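PDB 3VDG: probable glucarate dehydratase from Mycobacterium smegmatis str. MC2 155, which probably dehydrates D-glucarate to a keto-deoxy sugar acid, as a metal-dependent lyase of the enolase superfamily. Local coordinates for residues L265-P271 against M287-M293. Residues are numbered along the deposited sequence; the frame is centred on the assembly and turned at random.
Sequences LEYLEDP and MPLATNM. With NA (sodium ion), chain C; FMT (formic acid), chain B.
The metal site at the C-terminal ends of two neighbouring barrel strands is built in part by E269 and N292. E269 OE2 and N292 OD1 both lie 2.2 Å from a sodium ion, which probably occupies the place of the catalytic magnesium; D244 on strand 241-244 adds a third protein ligand. E269 brings an anionic carboxylate oxygen, N292 a neutral amide oxygen. The E269 chain is extended beyond CG, carrying its carboxylate up to the metal with the plane turned 85° from that of the N292 amide; its other oxygen, OE1, forms a salt bridge with K214.

Strands 267-269 and 289-291 run parallel, joined through helix 275-284 as a beta-alpha-beta unit of the (β/α)-barrel found in enolase-superfamily enzymes, whose active site lies at this end of the barrel. Their ladder consists of L268 N to P288 O (3.1 Å), A290 N to L268 O (3.0 Å) and D270 N to A290 O (2.9 Å).

Just past the strand, D270 points its side chain toward the other segment. Its short carboxylate can hold a hydroxyl and a backbone N-H together, each oxygen using a syn lone pair: OD1 takes the T291 hydroxyl, OG1, at 2.6 Å, and OD2 takes the backbone N of N292 at 2.9 Å. This two-pronged grip fixes the backbone beside the metal ligand, and a metal-bound water also donates to OD2. T291 OG1 in turn accepts from M293 N in an ST turn.

Towards the barrel interior, the small A290 leaves room for the Y267 ring, its CB resting over one face in a CH-pi contact 4.0 Å from the centroid. On the opposite face of the sheet, L268 and L289 lie side by side, L268 CB to L289 CD2 3.9 Å, and helix 275-284 packs over L289.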
ATOM      1  N   LEU A 265      -1.158   7.171  30.402  1.00 26.10           N
ATOM      2  CA  LEU A 265      -1.775   6.639  29.169  1.00 27.89           C
ATOM      3  C   LEU A 265      -0.762   6.329  28.090  1.00 30.30           C
ATOM      4  O   LEU A 265       0.157   7.093  27.855  1.00 30.72           O
ATOM      5  CB  LEU A 265      -2.781   7.628  28.579  1.00 24.73           C
ATOM      6  CG  LEU A 265      -4.031   7.948  29.389  1.00 27.08           C
ATOM      7  CD1 LEU A 265      -4.861   8.975  28.622  1.00 27.06           C
ATOM      8  CD2 LEU A 265      -4.849   6.697  29.681  1.00 25.12           C
ATOM      9  N   GLU A 266      -0.962   5.210  27.411  1.00 29.56           N
ATOM     10  CA  GLU A 266      -0.209   4.899  26.210  1.00 27.27           C
ATOM     11  C   GLU A 266      -0.627   5.833  25.065  1.00 26.04           C
ATOM     12  O   GLU A 266       0.201   6.349  24.313  1.00 24.42           O
ATOM     13  CB  GLU A 266      -0.481   3.440  25.848  1.00 30.69           C
ATOM     14  CG  GLU A 266       0.168   2.990  24.570  1.00 40.73           C
ATOM     15  CD  GLU A 266       0.065   1.491  24.375  1.00 35.30           C
ATOM     16  OE1 GLU A 266      -1.074   0.973  24.232  1.00 35.18           O
ATOM     17  OE2 GLU A 266       1.140   0.854  24.366  1.00 44.96           O
ATOM     18  N   TYR A 267      -1.926   6.062  24.913  1.00 21.50           N
ATOM     19  CA  TYR A 267      -2.370   7.170  24.072  1.00 18.96           C
ATOM     20  C   TYR A 267      -3.757   7.607  24.513  1.00 16.77           C
ATOM     21  O   TYR A 267      -4.407   6.902  25.267  1.00 21.20           O
ATOM     22  CB  TYR A 267      -2.335   6.834  22.566  1.00 19.92           C
ATOM     23  CG  TYR A 267      -3.078   5.579  22.081  1.00 24.69           C
ATOM     24  CD1 TYR A 267      -2.380   4.525  21.502  1.00 29.96           C
ATOM     25  CD2 TYR A 267      -4.470   5.482  22.138  1.00 24.84           C
ATOM     26  CE1 TYR A 267      -3.038   3.395  21.022  1.00 26.64           C
ATOM     27  CE2 TYR A 267      -5.142   4.360  21.660  1.00 19.68           C
ATOM     28  CZ  TYR A 267      -4.424   3.317  21.097  1.00 29.01           C
ATOM     29  OH  TYR A 267      -5.073   2.181  20.615  1.00 24.66           O
ATOM     30  N   LEU A 268      -4.180   8.776  24.060  1.00 21.42           N
ATOM     31  CA  LEU A 268      -5.512   9.315  24.354  1.00 20.67           C
ATOM     32  C   LEU A 268      -6.297   9.413  23.047  1.00 18.16           C
ATOM     33  O   LEU A 268      -5.852  10.102  22.132  1.00 20.09           O
ATOM     34  CB  LEU A 268      -5.352  10.718  24.964  1.00 16.59           C
ATOM     35  CG  LEU A 268      -6.625  11.497  25.282  1.00 18.20           C
ATOM     36  CD1 LEU A 268      -7.391  10.756  26.372  1.00 20.77           C
ATOM     37  CD2 LEU A 268      -6.249  12.900  25.760  1.00 24.74           C
ATOM     38  N   GLU A 269      -7.431   8.712  22.924  1.00 19.69           N
ATOM     39  CA  GLU A 269      -8.114   8.649  21.624  1.00 20.36           C
ATOM     40  C   GLU A 269      -9.220   9.681  21.566  1.00 19.10           C
ATOM     41  O   GLU A 269     -10.021   9.760  22.492  1.00 23.16           O
ATOM     42  CB  GLU A 269      -8.807   7.293  21.362  1.00 20.26           C
ATOM     43  CG  GLU A 269      -8.092   6.045  21.823  1.00 41.30           C
ATOM     44  CD  GLU A 269      -8.885   4.784  21.493  1.00 33.50           C
ATOM     45  OE1 GLU A 269      -8.666   3.746  22.161  1.00 63.46           O
ATOM     46  OE2 GLU A 269      -9.745   4.836  20.574  1.00 28.88           O
ATOM     47  N   ASP A 270      -9.289  10.420  20.460  1.00 17.64           N
ATOM     48  CA  ASP A 270     -10.411  11.333  20.192  1.00 19.18           C
ATOM     49  C   ASP A 270     -10.918  12.051  21.430  1.00 21.64           C
ATOM     50  O   ASP A 270     -12.094  11.920  21.799  1.00 21.56           O
ATOM     51  CB  ASP A 270     -11.572  10.569  19.524  1.00 20.37           C
ATOM     52  CG  ASP A 270     -11.203  10.089  18.137  1.00 24.21           C
ATOM     53  OD1 ASP A 270     -10.740  10.945  17.356  1.00 25.64           O
ATOM     54  OD2 ASP A 270     -11.329   8.869  17.850  1.00 21.67           O
ATOM     55  N   PRO A 271     -10.041  12.822  22.087  1.00 21.01           N
ATOM     56  CA  PRO A 271     -10.551  13.603  23.214  1.00 21.45           C
ATOM     57  C   PRO A 271     -11.589  14.666  22.808  1.00 19.25           C
ATOM     58  O   PRO A 271     -12.501  14.947  23.572  1.00 21.08           O
ATOM     59  CB  PRO A 271      -9.283  14.284  23.777  1.00 20.61           C
ATOM     60  CG  PRO A 271      -8.289  14.262  22.642  1.00 21.01           C
ATOM     61  CD  PRO A 271      -8.586  12.980  21.896  1.00 20.00           C
ATOM     62  N   MET A 287       1.123  12.682  25.935  1.00 25.74           N
ATOM     63  CA  MET A 287       1.012  11.397  25.229  1.00 28.73           C
ATOM     64  C   MET A 287       0.476  11.611  23.813  1.00 27.13           C
ATOM     65  O   MET A 287      -0.133  12.641  23.510  1.00 25.67           O
ATOM     66  CB  MET A 287       0.141  10.388  26.004  1.00 24.91           C
ATOM     67  CG  MET A 287      -1.363  10.701  26.039  1.00 28.41           C
ATOM     68  SD  MET A 287      -1.854  12.183  26.981  1.00 31.27           S
ATOM     69  CE  MET A 287      -1.537  11.601  28.651  1.00 26.44           C
ATOM     70  N   PRO A 288       0.701  10.634  22.928  1.00 25.38           N
ATOM     71  CA  PRO A 288       0.194  10.749  21.559  1.00 21.53           C
ATOM     72  C   PRO A 288      -1.338  10.746  21.542  1.00 19.91           C
ATOM     73  O   PRO A 288      -1.951  10.074  22.379  1.00 20.95           O
ATOM     74  CB  PRO A 288       0.689   9.444  20.886  1.00 25.23           C
ATOM     75  CG  PRO A 288       1.727   8.882  21.784  1.00 32.97           C
ATOM     76  CD  PRO A 288       1.436   9.378  23.167  1.00 30.09           C
ATOM     77  N   LEU A 289      -1.945  11.489  20.608  1.00 19.22           N
ATOM     78  CA  LEU A 289      -3.380  11.383  20.370  1.00 19.89           C
ATOM     79  C   LEU A 289      -3.622  10.364  19.269  1.00 20.75           C
ATOM     80  O   LEU A 289      -2.885  10.324  18.279  1.00 22.10           O
ATOM     81  CB  LEU A 289      -3.969  12.725  19.912  1.00 20.37           C
ATOM     82  CG  LEU A 289      -3.866  13.877  20.923  1.00 23.10           C
ATOM     83  CD1 LEU A 289      -4.826  14.979  20.477  1.00 18.72           C
ATOM     84  CD2 LEU A 289      -4.232  13.363  22.316  1.00 21.92           C
ATOM     85  N   ALA A 290      -4.661   9.559  19.450  1.00 19.09           N
ATOM     86  CA  ALA A 290      -5.086   8.579  18.459  1.00 18.94           C
ATOM     87  C   ALA A 290      -6.483   8.932  17.981  1.00 21.44           C
ATOM     88  O   ALA A 290      -7.210   9.652  18.661  1.00 21.45           O
ATOM     89  CB  ALA A 290      -5.098   7.195  19.084  1.00 15.71           C
ATOM     90  N   THR A 291      -6.877   8.419  16.817  1.00 23.28           N
ATOM     91  CA  THR A 291      -8.226   8.661  16.350  1.00 20.14           C
ATOM     92  C   THR A 291      -8.815   7.491  15.559  1.00 29.75           C
ATOM     93  O   THR A 291      -8.094   6.769  14.870  1.00 22.06           O
ATOM     94  CB  THR A 291      -8.283   9.890  15.446  1.00 24.76           C
ATOM     95  OG1 THR A 291      -9.661  10.184  15.160  1.00 22.86           O
ATOM     96  CG2 THR A 291      -7.565   9.599  14.136  1.00 24.54           C
ATOM     97  N   ASN A 292     -10.131   7.318  15.681  1.00 21.49           N
ATOM     98  CA  ASN A 292     -10.931   6.637  14.664  1.00 24.25           C
ATOM     99  C   ASN A 292     -12.182   7.444  14.390  1.00 32.46           C
ATOM    100  O   ASN A 292     -13.248   6.880  14.140  1.00 26.69           O
ATOM    101  CB  ASN A 292     -11.353   5.246  15.112  1.00 18.65           C
ATOM    102  CG  ASN A 292     -12.000   5.252  16.485  1.00 31.33           C
ATOM    103  OD1 ASN A 292     -11.403   4.793  17.453  1.00 36.27           O
ATOM    104  ND2 ASN A 292     -13.222   5.769  16.575  1.00 28.40           N
ATOM    105  N   MET A 293     -12.073   8.760  14.472  1.00 19.95           N
ATOM    106  CA  MET A 293     -13.222   9.599  14.215  1.00 18.04           C
ATOM    107  C   MET A 293     -12.885  10.694  13.234  1.00 27.35           C
ATOM    108  O   MET A 293     -13.658  10.965  12.343  1.00 26.80           O
ATOM    109  CB  MET A 293     -13.791  10.195  15.512  1.00 19.89           C
ATOM    110  CG  MET A 293     -14.460   9.171  16.407  1.00 23.34           C
ATOM    111  SD  MET A 293     -15.020   9.906  17.970  1.00 27.27           S
ATOM    112  CE  MET A 293     -16.499  10.733  17.385  1.00 24.63           C
TER
HETATM  113 NA    NA C 502     -11.737   4.923  19.620  1.00 43.00          NA
HETATM  114  C   FMT B 501     -16.306   3.893  18.840  1.00 46.96           C
HETATM  115  O1  FMT B 501     -15.264   4.503  19.056  1.00 40.43           O
HETATM  116  O2  FMT B 501     -16.508   3.299  17.657  1.00 32.81           O
HETATM  117  O   HOH W   1     -12.829   7.002  19.334  1.00 25.35           O
HETATM  118  O   HOH W   2     -13.225   3.179  19.611  1.00 32.47           O